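Long-range contact in Exo beta-1,2-glucooligosaccharide sophorohydrolase (non-reducing end) (Parabacteroides distasonis ATCC 8503, PDB 5Z06), which hydrolyses linear beta-1,2-glucan and beta-1,2-glucooligosaccharides as an exo-acting enzyme, releasing sophorose from the non-reducing end: residues T115-Y123 with V135-L144. Numbering follows the deposited sequence.
Sequences TQYLNLRNY and VSIPLEDFGL
Y123 lays its ring across I137 and ends at D141, carrying much of the contact between 115-123 and 135-144. Its CB rests on V135 CG1 at 3.6 Å, an apolar start for the side chain. With CG beside the backbone N (chi1 -52°), the ring receives I137 CG1 over one face, 3.8 Å from the centroid and 18° off the normal, a CH-pi contact. N122 CB covers the opposite face toward the rim. CD1 passes S136 O, CD2 lies against I137 CG1 and CE2 against I137 CG2, while CE1 and CZ already come up to D141 OD2, CE1 also nearing P138 CD. At the tip, Y123 OH donates a 2.6 Å hydrogen bond to the anti lone pair of D141 OD2, which lies in the ring plane; the carboxylate is turned 38° from it. Tyrosine suits this place because a flat apolar body ends in a donor. A phenylalanine here would probably still cover I137 but leave D141 OD2 without this donor and its carboxylate freer to turn.

The branched end of L118 suits a place between aliphatic and aromatic neighbours: CD1 is a tight 3.4 Å from I137 CG2 and also lies over the F142 ring. Q116 O meets that ring at its edge. Threonine at T115 offers carbon to F142 and still has a hydroxyl, which donates to Q116 O from above the carbonyl plane and also bonds to I107 N. A water bridges Y123 O and S136 N.

Strand 118-119 edges the five-stranded sheet, hydrogen-bonded to strand 104-109, whereas 132-138 pairs with 86-93 in the other sheet; the contact therefore joins two antiparallel sheets. Its apolar row supplies close packing, and one phenol-carboxylate bond on its flank, beside I137 and L118, adds direction, fixing how the Y123 ring and D141 carboxylate sit.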
ATOM      1  N   THR A 115     -16.556 -22.947 -14.822  1.00 40.45           N
ATOM      2  CA  THR A 115     -17.833 -23.472 -14.487  1.00 39.90           C
ATOM      3  C   THR A 115     -18.592 -23.599 -15.809  1.00 42.69           C
ATOM      4  O   THR A 115     -18.114 -23.178 -16.869  1.00 43.69           O
ATOM      5  CB  THR A 115     -18.604 -22.540 -13.545  1.00 38.34           C
ATOM      6  OG1 THR A 115     -18.943 -21.328 -14.232  1.00 40.65           O
ATOM      7  CG2 THR A 115     -17.809 -22.252 -12.268  1.00 38.38           C
ATOM      8  N   GLN A 116     -19.781 -24.177 -15.733  1.00 43.67           N
ATOM      9  CA  GLN A 116     -20.725 -24.103 -16.829  1.00 45.27           C
ATOM     10  C   GLN A 116     -21.143 -22.634 -17.044  1.00 45.64           C
ATOM     11  O   GLN A 116     -21.147 -21.818 -16.103  1.00 42.09           O
ATOM     12  CB  GLN A 116     -21.940 -24.999 -16.559  1.00 48.84           C
ATOM     13  CG  GLN A 116     -22.856 -24.494 -15.445  1.00 53.85           C
ATOM     14  CD  GLN A 116     -23.675 -25.595 -14.775  1.00 55.59           C
ATOM     15  OE1 GLN A 116     -23.130 -26.574 -14.279  1.00 59.32           O
ATOM     16  NE2 GLN A 116     -24.988 -25.417 -14.738  1.00 55.32           N
ATOM     17  N   TYR A 117     -21.458 -22.316 -18.296  1.00 42.93           N
ATOM     18  CA  TYR A 117     -21.969 -21.011 -18.679  1.00 43.44           C
ATOM     19  C   TYR A 117     -23.482 -20.959 -18.544  1.00 44.29           C
ATOM     20  O   TYR A 117     -24.184 -21.884 -18.924  1.00 41.14           O
ATOM     21  CB  TYR A 117     -21.590 -20.678 -20.123  1.00 44.30           C
ATOM     22  CG  TYR A 117     -20.178 -20.190 -20.265  1.00 46.34           C
ATOM     23  CD1 TYR A 117     -19.129 -21.099 -20.414  1.00 45.88           C
ATOM     24  CD2 TYR A 117     -19.879 -18.812 -20.238  1.00 45.37           C
ATOM     25  CE1 TYR A 117     -17.821 -20.664 -20.537  1.00 45.18           C
ATOM     26  CE2 TYR A 117     -18.572 -18.361 -20.365  1.00 44.01           C
ATOM     27  CZ  TYR A 117     -17.544 -19.300 -20.505  1.00 45.91           C
ATOM     28  OH  TYR A 117     -16.239 -18.913 -20.639  1.00 40.41           O
ATOM     29  N   LEU A 118     -23.969 -19.844 -18.022  1.00 44.36           N
ATOM     30  CA  LEU A 118     -25.374 -19.592 -17.885  1.00 44.09           C
ATOM     31  C   LEU A 118     -25.712 -18.448 -18.811  1.00 47.27           C
ATOM     32  O   LEU A 118     -24.878 -17.584 -19.038  1.00 49.41           O
ATOM     33  CB  LEU A 118     -25.684 -19.194 -16.452  1.00 44.47           C
ATOM     34  CG  LEU A 118     -25.310 -20.229 -15.395  1.00 44.56           C
ATOM     35  CD1 LEU A 118     -25.421 -19.587 -14.024  1.00 42.43           C
ATOM     36  CD2 LEU A 118     -26.206 -21.462 -15.520  1.00 44.90           C
ATOM     37  N   ASN A 119     -26.936 -18.452 -19.337  1.00 46.44           N
ATOM     38  CA  ASN A 119     -27.432 -17.370 -20.158  1.00 46.22           C
ATOM     39  C   ASN A 119     -27.778 -16.259 -19.199  1.00 45.41           C
ATOM     40  O   ASN A 119     -28.519 -16.462 -18.241  1.00 43.40           O
ATOM     41  CB  ASN A 119     -28.693 -17.769 -20.944  1.00 48.37           C
ATOM     42  CG  ASN A 119     -28.508 -19.026 -21.775  1.00 48.17           C
ATOM     43  OD1 ASN A 119     -29.276 -19.980 -21.652  1.00 55.06           O
ATOM     44  ND2 ASN A 119     -27.494 -19.038 -22.611  1.00 45.15           N
ATOM     45  N   LEU A 120     -27.254 -15.073 -19.467  1.00 48.52           N
ATOM     46  CA  LEU A 120     -27.463 -13.945 -18.581  1.00 48.47           C
ATOM     47  C   LEU A 120     -28.909 -13.454 -18.578  1.00 47.78           C
ATOM     48  O   LEU A 120     -29.352 -12.849 -17.592  1.00 45.30           O
ATOM     49  CB  LEU A 120     -26.488 -12.809 -18.928  1.00 49.66           C
ATOM     50  CG  LEU A 120     -26.425 -11.582 -18.009  1.00 50.77           C
ATOM     51  CD1 LEU A 120     -26.210 -11.969 -16.555  1.00 51.04           C
ATOM     52  CD2 LEU A 120     -25.322 -10.640 -18.468  1.00 52.08           C
ATOM     53  N   ARG A 121     -29.633 -13.729 -19.672  1.00 49.90           N
ATOM     54  CA  ARG A 121     -31.069 -13.418 -19.812  1.00 50.19           C
ATOM     55  C   ARG A 121     -31.938 -14.011 -18.700  1.00 48.90           C
ATOM     56  O   ARG A 121     -32.938 -13.408 -18.288  1.00 46.58           O
ATOM     57  CB  ARG A 121     -31.599 -13.919 -21.168  1.00 53.50           C
ATOM     58  CG  ARG A 121     -31.787 -15.438 -21.281  1.00 55.74           C
ATOM     59  CD  ARG A 121     -32.377 -15.864 -22.615  1.00 57.00           C
ATOM     60  NE  ARG A 121     -33.629 -15.156 -22.875  1.00 59.60           N
ATOM     61  CZ  ARG A 121     -34.376 -15.305 -23.966  1.00 61.21           C
ATOM     62  NH1 ARG A 121     -34.039 -16.170 -24.921  1.00 61.12           N
ATOM     63  NH2 ARG A 121     -35.487 -14.588 -24.087  1.00 62.98           N
ATOM     64  N   ASN A 122     -31.541 -15.188 -18.219  1.00 46.68           N
ATOM     65  CA  ASN A 122     -32.265 -15.895 -17.162  1.00 45.41           C
ATOM     66  C   ASN A 122     -32.265 -15.221 -15.807  1.00 46.11           C
ATOM     67  O   ASN A 122     -33.017 -15.645 -14.937  1.00 49.67           O
ATOM     68  CB  ASN A 122     -31.698 -17.299 -17.001  1.00 44.02           C
ATOM     69  CG  ASN A 122     -31.869 -18.116 -18.241  1.00 40.73           C
ATOM     70  OD1 ASN A 122     -32.758 -17.858 -19.026  1.00 41.30           O
ATOM     71  ND2 ASN A 122     -31.012 -19.082 -18.437  1.00 41.82           N
ATOM     72  N   TYR A 123     -31.413 -14.209 -15.618  1.00 46.57           N
ATOM     73  CA  TYR A 123     -31.311 -13.470 -14.356  1.00 44.11           C
ATOM     74  C   TYR A 123     -31.598 -11.994 -14.506  1.00 47.05           C
ATOM     75  O   TYR A 123     -31.320 -11.205 -13.597  1.00 50.69           O
ATOM     76  CB  TYR A 123     -29.918 -13.655 -13.787  1.00 40.79           C
ATOM     77  CG  TYR A 123     -29.565 -15.091 -13.698  1.00 37.52           C
ATOM     78  CD1 TYR A 123     -30.028 -15.861 -12.648  1.00 37.95           C
ATOM     79  CD2 TYR A 123     -28.844 -15.707 -14.700  1.00 37.98           C
ATOM     80  CE1 TYR A 123     -29.736 -17.210 -12.571  1.00 36.14           C
ATOM     81  CE2 TYR A 123     -28.540 -17.056 -14.636  1.00 36.33           C
ATOM     82  CZ  TYR A 123     -28.993 -17.797 -13.568  1.00 36.92           C
ATOM     83  OH  TYR A 123     -28.689 -19.122 -13.494  1.00 38.16           O
ATOM     84  N   VAL A 135     -28.623  -7.953 -10.982  1.00 43.32           N
ATOM     85  CA  VAL A 135     -28.626  -9.344 -11.360  1.00 42.81           C
ATOM     86  C   VAL A 135     -28.019 -10.119 -10.202  1.00 44.31           C
ATOM     87  O   VAL A 135     -27.012  -9.694  -9.648  1.00 43.45           O
ATOM     88  CB  VAL A 135     -27.790  -9.554 -12.625  1.00 43.71           C
ATOM     89  CG1 VAL A 135     -27.589 -11.030 -12.932  1.00 43.63           C
ATOM     90  CG2 VAL A 135     -28.460  -8.864 -13.794  1.00 44.05           C
ATOM     91  N   SER A 136     -28.653 -11.236  -9.835  1.00 43.99           N
ATOM     92  CA  SER A 136     -28.115 -12.190  -8.857  1.00 43.72           C
ATOM     93  C   SER A 136     -28.147 -13.558  -9.478  1.00 43.38           C
ATOM     94  O   SER A 136     -29.202 -14.045  -9.871  1.00 51.67           O
ATOM     95  CB  SER A 136     -28.944 -12.226  -7.582  1.00 43.76           C
ATOM     96  OG  SER A 136     -28.872 -10.999  -6.897  1.00 46.77           O
ATOM     97  N   ILE A 137     -26.990 -14.177  -9.580  1.00 41.47           N
ATOM     98  CA  ILE A 137     -26.892 -15.515 -10.097  1.00 41.09           C
ATOM     99  C   ILE A 137     -26.492 -16.326  -8.889  1.00 42.49           C
ATOM    100  O   ILE A 137     -25.406 -16.104  -8.346  1.00 42.13           O
ATOM    101  CB  ILE A 137     -25.834 -15.638 -11.200  1.00 40.42           C
ATOM    102  CG1 ILE A 137     -26.145 -14.666 -12.334  1.00 40.78           C
ATOM    103  CG2 ILE A 137     -25.771 -17.075 -11.710  1.00 40.62           C
ATOM    104  CD1 ILE A 137     -24.989 -14.396 -13.263  1.00 42.10           C
ATOM    105  N   PRO A 138     -27.378 -17.243  -8.443  1.00 42.81           N
ATOM    106  CA  PRO A 138     -26.948 -18.155  -7.421  1.00 42.78           C
ATOM    107  C   PRO A 138     -25.701 -18.885  -7.878  1.00 42.58           C
ATOM    108  O   PRO A 138     -25.647 -19.376  -9.014  1.00 45.60           O
ATOM    109  CB  PRO A 138     -28.145 -19.126  -7.292  1.00 42.22           C
ATOM    110  CG  PRO A 138     -29.326 -18.288  -7.613  1.00 41.78           C
ATOM    111  CD  PRO A 138     -28.830 -17.380  -8.718  1.00 44.01           C
ATOM    112  N   LEU A 139     -24.711 -18.962  -6.999  1.00 39.05           N
ATOM    113  CA  LEU A 139     -23.485 -19.672  -7.298  1.00 38.11           C
ATOM    114  C   LEU A 139     -23.763 -21.141  -7.565  1.00 38.58           C
ATOM    115  O   LEU A 139     -23.110 -21.772  -8.391  1.00 38.04           O
ATOM    116  CB  LEU A 139     -22.470 -19.476  -6.162  1.00 37.45           C
ATOM    117  CG  LEU A 139     -21.936 -18.037  -6.065  1.00 37.69           C
ATOM    118  CD1 LEU A 139     -20.964 -17.919  -4.905  1.00 37.64           C
ATOM    119  CD2 LEU A 139     -21.241 -17.580  -7.343  1.00 38.21           C
ATOM    120  N   GLU A 140     -24.723 -21.674  -6.827  1.00 43.35           N
ATOM    121  CA  GLU A 140     -25.410 -22.948  -7.128  1.00 46.41           C
ATOM    122  C   GLU A 140     -25.587 -23.213  -8.643  1.00 42.25           C
ATOM    123  O   GLU A 140     -25.180 -24.270  -9.142  1.00 43.12           O
ATOM    124  CB  GLU A 140     -26.774 -22.887  -6.442  1.00 51.63           C
ATOM    125  CG  GLU A 140     -27.392 -24.204  -6.049  1.00 58.77           C
ATOM    126  CD  GLU A 140     -28.753 -23.999  -5.410  1.00 59.30           C
ATOM    127  OE1 GLU A 140     -29.112 -22.833  -5.121  1.00 59.77           O
ATOM    128  OE2 GLU A 140     -29.461 -24.999  -5.207  1.00 59.48           O
ATOM    129  N   ASP A 141     -26.132 -22.228  -9.371  1.00 41.39           N
ATOM    130  CA  ASP A 141     -26.395 -22.356 -10.830  1.00 40.19           C
ATOM    131  C   ASP A 141     -25.120 -22.573 -11.662  1.00 43.12           C
ATOM    132  O   ASP A 141     -25.176 -23.224 -12.716  1.00 42.88           O
ATOM    133  CB  ASP A 141     -27.173 -21.151 -11.367  1.00 40.24           C
ATOM    134  CG  ASP A 141     -28.551 -20.964 -10.694  1.00 42.53           C
ATOM    135  OD1 ASP A 141     -28.871 -21.695  -9.731  1.00 43.87           O
ATOM    136  OD2 ASP A 141     -29.329 -20.076 -11.121  1.00 43.27           O
ATOM    137  N   PHE A 142     -23.967 -22.061 -11.186  1.00 43.06           N
ATOM    138  CA  PHE A 142     -22.654 -22.382 -11.793  1.00 41.37           C
ATOM    139  C   PHE A 142     -22.150 -23.769 -11.422  1.00 42.24           C
ATOM    140  O   PHE A 142     -21.124 -24.223 -11.951  1.00 41.84           O
ATOM    141  CB  PHE A 142     -21.578 -21.340 -11.431  1.00 42.49           C
ATOM    142  CG  PHE A 142     -21.861 -19.959 -11.969  1.00 42.29           C
ATOM    143  CD1 PHE A 142     -21.758 -19.691 -13.329  1.00 40.89           C
ATOM    144  CD2 PHE A 142     -22.215 -18.924 -11.112  1.00 40.89           C
ATOM    145  CE1 PHE A 142     -22.015 -18.417 -13.821  1.00 41.71           C
ATOM    146  CE2 PHE A 142     -22.476 -17.648 -11.601  1.00 43.24           C
ATOM    147  CZ  PHE A 142     -22.372 -17.392 -12.960  1.00 41.70           C
ATOM    148  N   GLY A 143     -22.863 -24.447 -10.525  1.00 45.15           N
ATOM    149  CA  GLY A 143     -22.474 -25.769 -10.070  1.00 47.92           C
ATOM    150  C   GLY A 143     -21.354 -25.637  -9.067  1.00 50.41           C
ATOM    151  O   GLY A 143     -20.512 -26.522  -8.969  1.00 52.01           O
ATOM    152  N   LEU A 144     -21.347 -24.519  -8.334  1.00 51.71           N
ATOM    153  CA  LEU A 144     -20.372 -24.276  -7.278  1.00 52.55           C
ATOM    154  C   LEU A 144     -20.916 -24.796  -5.961  1.00 54.34           C
ATOM    155  O   LEU A 144     -22.004 -24.395  -5.510  1.00 53.04           O
ATOM    156  CB  LEU A 144     -20.051 -22.781  -7.128  1.00 52.27           C
ATOM    157  CG  LEU A 144     -19.233 -22.159  -8.268  1.00 49.71           C
ATOM    158  CD1 LEU A 144     -19.365 -20.652  -8.255  1.00 49.47           C
ATOM    159  CD2 LEU A 144     -17.784 -22.584  -8.171  1.00 49.84           C
TER
HETATM  160  O   HOH W   1     -31.634 -11.058 -10.707  1.00 40.67           O